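Local coordinates for protein neuroglobin (Symsagittifera roscoffensis, PDB 4B4Y) that binds haem and molecular oxygen in a globin pocket and probably serves in oxygen transport or related oxygen chemistry in nervous tissue, at residues D29-D34 with G118-Q123; F50-A55 with K60-H65; D81-L86 with L142-I147. All coordinates share one frame; numbering follows the deposited sequence. Where two conformers were deposited one is given.

Overall arrangement
All three contacts join parts of one helical globin fold, and nearly every side chain that touches in them is buried, but they lie at different depths. Contact 1, between helices 28-42 and 111-127, is the most central, its centre about 7 Å from the centre of the chain. Contact 3 joins residues 81-86, around the end of helix 66-83, to helix 135-153 and is purely apolar. Contact 2 has its centre about 18 Å from that of the chain, in the corner that runs from the haem to helix 59-62 and meets the second subunit, and it mixes a methionine with aromatic and polar groups. A salt bridge from R63 to D34, with a weak, long ion pair to E33, ties contact 2 to contact 1, I120 packs on Y145 between contacts 1 and 3, and both contacts 2 and 3 reach the haem.

Contact 1. Residues D29-D34 with G118-Q123; sequences DDFVED and GCILTQ
I120 and Q123, one turn apart on helix 111-127, receive F31 and D34 of helix 28-42 in the B-G helix packing of the globin fold. The two short segments approach to 9.7 Å between axes and run at 136° to each other. At I120 the F31 ring arrives edge on: its CE1 lies 4.2 Å from I120 O, near the ring plane, while F31 CZ and I120 CG2 make a looser apolar contact. One turn later Q123 aims its side chain at helix 28-42. Its CB sits 3.8 Å from F31 CE1 in an oblique approach, and the chain then bends at chi2 (-60°), carrying the amide past the phenylalanine to D34, where NE2 lies 3.5 Å from D34 CB. Glutamine suits this place because its methylenes pack on apolar neighbours and its amide can still donate: a water accepts from Q123 NE2 at 2.7 Å and donates to D34 OD2 at 3.0 Å. With an alanine here, that water would probably lose its N-H donor and D34 CB the amide packed on it. D34 itself pairs with R63 and R127 through salt bridges, its carboxylate plane turned 56° from the Q123 amide.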
# COMPACT_ATOMS: atom_id res chain seq x y z
N ASP A 29 14.59 -2.53 14.95
CA ASP A 29 13.70 -1.65 14.23
C ASP A 29 14.46 -0.45 13.66
O ASP A 29 14.10 0.02 12.57
CB ASP A 29 12.53 -1.11 15.12
CG ASP A 29 11.49 -2.27 15.55
OD1 ASP A 29 11.53 -3.41 15.00
OD2 ASP A 29 10.63 -1.99 16.43
N ASP A 30 15.33 0.16 14.48
CA ASP A 30 16.25 1.22 14.04
C ASP A 30 17.08 0.74 12.79
O ASP A 30 17.17 1.48 11.80
CB ASP A 30 17.19 1.62 15.18
CG ASP A 30 16.45 2.35 16.34
OD1 ASP A 30 15.32 2.89 16.13
OD2 ASP A 30 17.01 2.34 17.49
N PHE A 31 17.57 -0.49 12.83
CA PHE A 31 18.41 -1.05 11.78
C PHE A 31 17.60 -1.10 10.46
O PHE A 31 18.09 -0.64 9.41
CB PHE A 31 18.98 -2.43 12.17
CG PHE A 31 19.26 -3.36 11.00
CD1 PHE A 31 20.43 -3.23 10.19
CD2 PHE A 31 18.40 -4.37 10.71
CE1 PHE A 31 20.68 -4.11 9.10
CE2 PHE A 31 18.63 -5.22 9.65
CZ PHE A 31 19.77 -5.09 8.85
N VAL A 32 16.37 -1.61 10.50
CA VAL A 32 15.60 -1.76 9.32
C VAL A 32 15.19 -0.33 8.77
O VAL A 32 15.15 -0.16 7.59
CB VAL A 32 14.32 -2.66 9.53
CG1 VAL A 32 13.49 -2.82 8.17
CG2 VAL A 32 14.70 -4.06 9.96
N GLU A 33 14.88 0.65 9.60
CA GLU A 33 14.55 2.01 9.18
C GLU A 33 15.81 2.73 8.55
O GLU A 33 15.70 3.39 7.51
CB GLU A 33 14.04 2.81 10.38
CG GLU A 33 12.55 2.42 10.77
CD GLU A 33 11.94 3.29 11.86
OE1 GLU A 33 12.56 4.31 12.29
OE2 GLU A 33 10.86 2.89 12.37
N ASP A 34 17.01 2.43 9.09
CA ASP A 34 18.27 2.89 8.50
C ASP A 34 18.38 2.36 7.07
O ASP A 34 18.71 3.10 6.21
CB ASP A 34 19.52 2.37 9.31
CG ASP A 34 19.74 3.14 10.61
OD1 ASP A 34 19.10 4.22 10.80
OD2 ASP A 34 20.48 2.62 11.50
N GLY A 118 22.36 -4.07 -1.37
CA GLY A 118 23.58 -3.30 -0.94
C GLY A 118 23.36 -2.50 0.29
O GLY A 118 24.27 -2.35 1.14
N CYS A 119 22.15 -1.94 0.43
CA CYS A 119 21.86 -1.15 1.63
C CYS A 119 21.78 -1.99 2.91
O CYS A 119 22.17 -1.52 4.01
CB CYS A 119 20.56 -0.34 1.50
SG CYS A 119 20.54 0.90 0.10
N ILE A 120 21.18 -3.20 2.80
CA ILE A 120 21.13 -4.11 4.00
C ILE A 120 22.58 -4.39 4.39
O ILE A 120 22.95 -4.19 5.52
CB ILE A 120 20.35 -5.40 3.63
CG1 ILE A 120 18.83 -5.03 3.52
CG2 ILE A 120 20.57 -6.43 4.73
CD1 ILE A 120 18.03 -6.05 2.71
N LEU A 121 23.40 -4.88 3.44
CA LEU A 121 24.84 -5.16 3.75
C LEU A 121 25.60 -3.99 4.36
O LEU A 121 26.39 -4.19 5.27
CB LEU A 121 25.56 -5.82 2.51
CG LEU A 121 25.29 -7.33 2.76
CD1 LEU A 121 23.88 -7.92 2.23
CD2 LEU A 121 26.43 -8.15 2.38
N THR A 122 25.32 -2.75 3.91
CA THR A 122 25.97 -1.58 4.48
C THR A 122 25.58 -1.35 5.93
O THR A 122 26.44 -0.94 6.77
CB THR A 122 25.62 -0.23 3.66
OG1 THR A 122 26.33 -0.23 2.43
CG2 THR A 122 26.02 1.03 4.48
N GLN A 123 24.25 -1.41 6.21
CA GLN A 123 23.79 -1.23 7.63
C GLN A 123 24.21 -2.40 8.48
O GLN A 123 24.54 -2.18 9.60
CB GLN A 123 22.27 -1.00 7.73
CG GLN A 123 21.85 0.20 6.85
CD GLN A 123 22.53 1.49 7.24
OE1 GLN A 123 22.75 2.36 6.39
NE2 GLN A 123 22.82 1.67 8.50
O HOH W 1 22.39 0.41 10.90

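Contact 2. Residues F50-A55 with K60-H65; sequences FPWADA and KEMRSH. With HEM (protoporphyrin IX containing Fe), chain B.
M62 and W52 meet with the methionine methyl lying in the plane of the indole, at its benzo edge: M62 CE is 3.9 Å from W52 CE3. The thioether chain folds twice to do this: chi2 (-56°) sets the sulfur beside D54 N, and chi3 (-50°) then swings CE to the indole edge. D54 N makes a weak hydrogen bond to M62 SD of 3.4 Å, and D54 CB packs on the same sulfur, while the carboxylate turns to S56. A flexible, polarisable methionine suits a place that must meet both a ring edge and an amide. Across the indole from the methyl, the pyrrole edge faces the haem: W52 NE1 donates to haem O1D at 2.8 Å, a bent bond of 132°, with the propionate oxygen again near the ring plane. W52 CZ2 lies over one face of F50, 3.6 Å above its plane and offset toward the rim. F50 in turn sets its CE1 3.6 Å from haem CHD and meets H71 edge-to-face. The carbonyls of F50, P51 and A53 all accept hydrogen bonds from K107 NZ of the second subunit. This is the CD corner of a globin folded against the short D helix, its phenylalanine wedged against the haem and lining the oxygen pocket.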
# COMPACT_ATOMS: atom_id res chain seq x y z
N PHE A 50 6.80 3.55 -3.90
CA PHE A 50 6.10 3.41 -2.66
C PHE A 50 4.93 4.41 -2.67
O PHE A 50 5.12 5.62 -2.70
CB PHE A 50 7.01 3.71 -1.49
CG PHE A 50 8.11 2.68 -1.26
CD1 PHE A 50 7.80 1.34 -1.00
CD2 PHE A 50 9.45 3.10 -1.19
CE1 PHE A 50 8.79 0.37 -0.75
CE2 PHE A 50 10.50 2.17 -0.94
CZ PHE A 50 10.20 0.81 -0.70
N PRO A 51 3.70 3.91 -2.57
CA PRO A 51 2.59 4.87 -2.68
C PRO A 51 2.54 5.82 -1.53
O PRO A 51 2.14 6.93 -1.72
CB PRO A 51 1.29 3.99 -2.64
CG PRO A 51 1.81 2.54 -2.87
CD PRO A 51 3.25 2.52 -2.33
N TRP A 52 2.91 5.39 -0.33
CA TRP A 52 2.84 6.25 0.80
C TRP A 52 3.95 7.28 0.87
O TRP A 52 3.95 8.15 1.78
CB TRP A 52 2.90 5.38 2.03
CG TRP A 52 3.98 4.37 1.94
CD1 TRP A 52 3.87 3.05 1.55
CD2 TRP A 52 5.40 4.59 2.26
NE1 TRP A 52 5.16 2.43 1.66
CE2 TRP A 52 6.08 3.35 2.09
CE3 TRP A 52 6.13 5.70 2.71
CZ2 TRP A 52 7.47 3.21 2.31
CZ3 TRP A 52 7.49 5.56 2.94
CH2 TRP A 52 8.15 4.32 2.75
N ALA A 53 4.95 7.20 -0.02
CA ALA A 53 6.10 8.09 0.12
C ALA A 53 5.71 9.48 -0.40
O ALA A 53 5.10 9.62 -1.49
CB ALA A 53 7.26 7.54 -0.79
N ASP A 54 6.12 10.50 0.32
CA ASP A 54 5.71 11.87 -0.02
C ASP A 54 6.90 12.55 -0.67
O ASP A 54 7.85 12.97 -0.01
CB ASP A 54 5.27 12.58 1.27
CG ASP A 54 4.81 14.06 1.03
OD1 ASP A 54 5.09 14.73 -0.04
OD2 ASP A 54 4.12 14.56 1.98
N ALA A 55 6.81 12.70 -1.96
CA ALA A 55 7.85 13.29 -2.76
C ALA A 55 8.27 14.74 -2.40
O ALA A 55 9.29 15.22 -2.92
CB ALA A 55 7.39 13.24 -4.20
N LYS A 60 14.76 11.21 5.13
CA LYS A 60 14.87 11.43 6.56
C LYS A 60 13.63 12.12 7.13
O LYS A 60 13.23 11.85 8.27
CB LYS A 60 16.11 12.29 6.87
CG LYS A 60 16.28 12.48 8.44
CD LYS A 60 17.41 13.49 8.78
CE LYS A 60 17.80 13.43 10.29
NZ LYS A 60 18.96 14.37 10.58
N GLU A 61 13.04 13.07 6.40
CA GLU A 61 11.77 13.58 6.89
C GLU A 61 10.69 12.46 6.88
O GLU A 61 9.90 12.44 7.80
CB GLU A 61 11.30 14.80 6.09
CG GLU A 61 12.09 16.05 6.47
CD GLU A 61 11.96 17.16 5.44
OE1 GLU A 61 11.49 16.92 4.29
OE2 GLU A 61 12.34 18.27 5.81
N MET A 62 10.72 11.55 5.89
CA MET A 62 9.73 10.47 5.81
C MET A 62 9.87 9.54 6.98
O MET A 62 8.88 8.99 7.49
CB MET A 62 9.88 9.63 4.50
CG MET A 62 9.34 10.23 3.30
SD MET A 62 7.59 10.70 3.38
CE MET A 62 6.74 9.28 4.00
N ARG A 63 11.09 9.35 7.45
CA ARG A 63 11.30 8.44 8.60
C ARG A 63 10.37 8.67 9.80
O ARG A 63 10.09 7.70 10.53
CB ARG A 63 12.79 8.43 9.06
CG ARG A 63 13.18 7.20 9.96
CD ARG A 63 14.63 7.17 10.16
NE ARG A 63 15.03 6.26 11.20
CZ ARG A 63 16.19 5.63 11.20
NH1 ARG A 63 17.09 5.82 10.20
NH2 ARG A 63 16.42 4.76 12.18
N SER A 64 9.95 9.92 10.04
CA SER A 64 9.03 10.20 11.17
C SER A 64 7.62 9.71 10.85
O SER A 64 6.84 9.55 11.76
CB SER A 64 8.82 11.73 11.42
OG SER A 64 9.95 12.50 11.07
N HIS A 65 7.24 9.58 9.57
CA HIS A 65 5.86 9.26 9.22
C HIS A 65 5.46 7.85 9.65
O HIS A 65 6.16 6.88 9.38
CB HIS A 65 5.55 9.38 7.71
CG HIS A 65 4.09 9.27 7.40
ND1 HIS A 65 3.28 8.29 7.94
CD2 HIS A 65 3.29 10.01 6.59
CE1 HIS A 65 2.04 8.45 7.52
NE2 HIS A 65 2.02 9.48 6.70
CHA HEM B . 5.57 -4.27 -0.32
CHB HEM B . 9.09 -6.92 1.61
CHC HEM B . 11.99 -5.58 -2.10
CHD HEM B . 8.84 -2.16 -3.31
C1A HEM B . 6.26 -5.11 0.52
C2A HEM B . 5.71 -5.87 1.59
C3A HEM B . 6.67 -6.59 2.13
C4A HEM B . 7.84 -6.36 1.37
CMA HEM B . 6.58 -7.59 3.33
CAA HEM B . 4.20 -5.81 2.02
CBA HEM B . 4.08 -4.84 3.17
CGA HEM B . 2.64 -4.49 3.48
O1A HEM B . 1.75 -5.33 3.51
O2A HEM B . 2.35 -3.30 3.70
C1B HEM B . 10.21 -6.84 0.75
C2B HEM B . 11.44 -7.60 0.84
C3B HEM B . 12.21 -7.28 -0.18
C4B HEM B . 11.53 -6.24 -0.94
CMB HEM B . 11.69 -8.66 1.95
CAB HEM B . 13.64 -7.79 -0.47
CBB HEM B . 13.81 -9.06 -0.88
C1C HEM B . 11.42 -4.48 -2.69
C2C HEM B . 12.07 -3.51 -3.60
C3C HEM B . 11.23 -2.53 -3.85
C4C HEM B . 10.01 -2.86 -3.17
CMC HEM B . 13.54 -3.58 -4.09
CAC HEM B . 11.48 -1.30 -4.80
CBC HEM B . 10.89 -0.14 -4.47
C1D HEM B . 7.61 -2.51 -2.79
C2D HEM B . 6.29 -1.98 -3.18
C3D HEM B . 5.38 -2.66 -2.24
C4D HEM B . 6.13 -3.50 -1.33
CMD HEM B . 5.90 -0.92 -4.21
CAD HEM B . 3.88 -2.42 -2.05
CBD HEM B . 4.87 -1.58 -1.17
CGD HEM B . 3.96 -0.80 -0.42
O1D HEM B . 4.48 0.16 0.19
O2D HEM B . 2.76 -1.22 -0.58
NA HEM B . 7.55 -5.45 0.41
NB HEM B . 10.31 -6.05 -0.34
NC HEM B . 10.18 -4.03 -2.44
ND HEM B . 7.42 -3.45 -1.77
FE HEM B . 8.80 -4.75 -1.05

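Contact 3. Residues D81-L86 with L142-I147; sequences DCLVDL and LKAYGI. With HEM (protoporphyrin IX containing Fe), chain B.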
# COMPACT_ATOMS: atom_id res chain seq x y z
N ASP A 81 12.11 -13.35 9.85
CA ASP A 81 11.62 -14.69 9.81
C ASP A 81 12.39 -15.52 8.84
O ASP A 81 12.43 -16.79 8.97
CB ASP A 81 10.17 -14.68 9.31
CG ASP A 81 9.17 -14.33 10.40
OD1 ASP A 81 9.52 -14.15 11.59
OD2 ASP A 81 8.02 -14.16 9.97
N CYS A 82 12.90 -14.91 7.76
CA CYS A 82 13.61 -15.78 6.81
C CYS A 82 15.01 -16.07 7.37
O CYS A 82 15.51 -17.21 7.24
CB CYS A 82 13.78 -15.19 5.41
SG CYS A 82 12.34 -14.98 4.48
N LEU A 83 15.65 -15.04 7.96
CA LEU A 83 17.09 -15.10 8.32
C LEU A 83 17.32 -16.19 9.39
O LEU A 83 18.35 -16.89 9.44
CB LEU A 83 17.54 -13.76 8.90
CG LEU A 83 17.74 -12.49 7.96
CD1 LEU A 83 18.29 -11.28 8.84
CD2 LEU A 83 18.72 -12.88 6.92
N VAL A 84 16.29 -16.37 10.20
CA VAL A 84 16.41 -17.14 11.39
C VAL A 84 16.24 -18.63 11.00
O VAL A 84 16.68 -19.51 11.66
CB VAL A 84 15.46 -16.43 12.40
CG1 VAL A 84 14.17 -17.14 12.72
CG2 VAL A 84 16.24 -15.75 13.43
N ASP A 85 15.72 -18.92 9.82
CA ASP A 85 15.68 -20.32 9.38
C ASP A 85 15.72 -20.35 7.85
O ASP A 85 14.71 -20.60 7.17
CB ASP A 85 14.41 -21.01 9.93
CG ASP A 85 14.24 -22.50 9.43
OD1 ASP A 85 15.18 -23.14 8.84
OD2 ASP A 85 13.10 -23.00 9.57
N LEU A 86 16.91 -20.13 7.29
CA LEU A 86 17.01 -19.87 5.82
C LEU A 86 16.61 -21.01 4.97
O LEU A 86 15.95 -20.82 3.94
CB LEU A 86 18.39 -19.38 5.38
CG LEU A 86 18.55 -17.89 5.76
CD1 LEU A 86 20.01 -17.48 5.98
CD2 LEU A 86 17.81 -16.91 4.80
N LEU A 142 24.92 -12.25 1.59
CA LEU A 142 24.52 -12.08 0.18
C LEU A 142 23.70 -13.24 -0.29
O LEU A 142 22.68 -13.13 -1.08
CB LEU A 142 25.77 -11.83 -0.75
CG LEU A 142 26.43 -10.43 -0.65
CD1 LEU A 142 27.87 -10.37 -1.25
CD2 LEU A 142 25.56 -9.27 -1.25
N LYS A 143 24.13 -14.43 0.12
CA LYS A 143 23.34 -15.61 -0.23
C LYS A 143 21.95 -15.57 0.46
O LYS A 143 20.88 -15.82 -0.16
CB LYS A 143 24.11 -16.89 0.15
CG LYS A 143 23.47 -18.15 -0.55
CD LYS A 143 24.44 -19.34 -0.71
CE LYS A 143 23.73 -20.45 -1.53
NZ LYS A 143 24.56 -21.67 -1.77
N ALA A 144 21.94 -15.26 1.73
CA ALA A 144 20.67 -15.06 2.45
C ALA A 144 19.75 -14.07 1.70
O ALA A 144 18.55 -14.30 1.57
CB ALA A 144 20.95 -14.49 3.91
N TYR A 145 20.32 -12.94 1.25
CA TYR A 145 19.49 -11.91 0.59
C TYR A 145 18.89 -12.47 -0.69
O TYR A 145 17.73 -12.21 -1.04
CB TYR A 145 20.30 -10.61 0.30
CG TYR A 145 19.39 -9.59 -0.32
CD1 TYR A 145 18.39 -9.00 0.42
CD2 TYR A 145 19.51 -9.28 -1.69
CE1 TYR A 145 17.52 -8.07 -0.16
CE2 TYR A 145 18.72 -8.34 -2.25
CZ TYR A 145 17.71 -7.73 -1.50
OH TYR A 145 16.92 -6.83 -2.15
N GLY A 146 19.68 -13.25 -1.40
CA GLY A 146 19.19 -13.94 -2.62
C GLY A 146 17.97 -14.84 -2.37
O GLY A 146 17.02 -14.85 -3.17
N ILE A 147 17.96 -15.58 -1.26
CA ILE A 147 16.84 -16.49 -0.95
C ILE A 147 15.65 -15.63 -0.57
O ILE A 147 14.57 -15.90 -0.99
CB ILE A 147 17.20 -17.43 0.27
CG1 ILE A 147 18.04 -18.65 -0.20
CG2 ILE A 147 15.95 -17.90 1.04
CD1 ILE A 147 19.14 -19.04 0.88
CHA HEM B . 5.57 -4.27 -0.32
CHB HEM B . 9.09 -6.92 1.61
CHC HEM B . 11.99 -5.58 -2.10
CHD HEM B . 8.84 -2.16 -3.31
C1A HEM B . 6.26 -5.11 0.52
C2A HEM B . 5.71 -5.87 1.59
C3A HEM B . 6.67 -6.59 2.13
C4A HEM B . 7.84 -6.36 1.37
CMA HEM B . 6.58 -7.59 3.33
CAA HEM B . 4.20 -5.81 2.02
CBA HEM B . 4.08 -4.84 3.17
CGA HEM B . 2.64 -4.49 3.48
O1A HEM B . 1.75 -5.33 3.51
O2A HEM B . 2.35 -3.30 3.70
C1B HEM B . 10.21 -6.84 0.75
C2B HEM B . 11.44 -7.60 0.84
C3B HEM B . 12.21 -7.28 -0.18
C4B HEM B . 11.53 -6.24 -0.94
CMB HEM B . 11.69 -8.66 1.95
CAB HEM B . 13.64 -7.79 -0.47
CBB HEM B . 13.81 -9.06 -0.88
C1C HEM B . 11.42 -4.48 -2.69
C2C HEM B . 12.07 -3.51 -3.60
C3C HEM B . 11.23 -2.53 -3.85
C4C HEM B . 10.01 -2.86 -3.17
CMC HEM B . 13.54 -3.58 -4.09
CAC HEM B . 11.48 -1.30 -4.80
CBC HEM B . 10.89 -0.14 -4.47
C1D HEM B . 7.61 -2.51 -2.79
C2D HEM B . 6.29 -1.98 -3.18
C3D HEM B . 5.38 -2.66 -2.24
C4D HEM B . 6.13 -3.50 -1.33
CMD HEM B . 5.90 -0.92 -4.21
CAD HEM B . 3.88 -2.42 -2.05
CBD HEM B . 4.87 -1.58 -1.17
CGD HEM B . 3.96 -0.80 -0.42
O1D HEM B . 4.48 0.16 0.19
O2D HEM B . 2.76 -1.22 -0.58
NA HEM B . 7.55 -5.45 0.41
NB HEM B . 10.31 -6.05 -0.34
NC HEM B . 10.18 -4.03 -2.44
ND HEM B . 7.42 -3.45 -1.77
FE HEM B . 8.80 -4.75 -1.05
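L86 has CG anti to its carbonyl carbon (chi1 -77°), and with chi2 extended its two methyls are carried onto A144 of helix 135-153. L83 takes nearly the same first torsion (-73°), which brings its CD2 toward the same alanine although its CB is directed elsewhere. A144 CB is thus the methyl that both leucines share: it lies 3.8 Å from L86 CD1 and 4.1 Å from L83 CD2. Alanine fits because its lone methyl lets the backbones come close, the CA atoms of L83 and A144 being 6.9 Å apart, while branched leucines fill the space around it. One turn further along, I147 extends the apolar surface. Its CG2 sits 4.1 Å from L86 O and 4.3 Å from L86 CD2, a looser contact than that made by the alanine. No hydrogen bond crosses between the segments, so the fit of aliphatic groups carries the contact. Beyond it, L83 also packs on V21, W141 and I148, and I147 on M7 and V9, which extends the apolar cluster to helix 11-24 and the N-terminal loop. D85 N bonds to C82 O at 3.1 Å, and L86 faces helix 135-153. The CB of Y145 is directed away from the leucines, and its ring reaches the haem: its OH is 3.8 Å from the vinyl carbon CAB, and that hydroxyl is also hydrogen-bonded to F113 O. A tyrosine serves here because its CE1 can touch a vinyl group while its hydroxyl bonds to the F113 carbonyl. Helix 135-153 therefore turns one side to the end of the E helix and another to the haem, which is the place of helix H in the globin fold, closing the core beside the haem pocket.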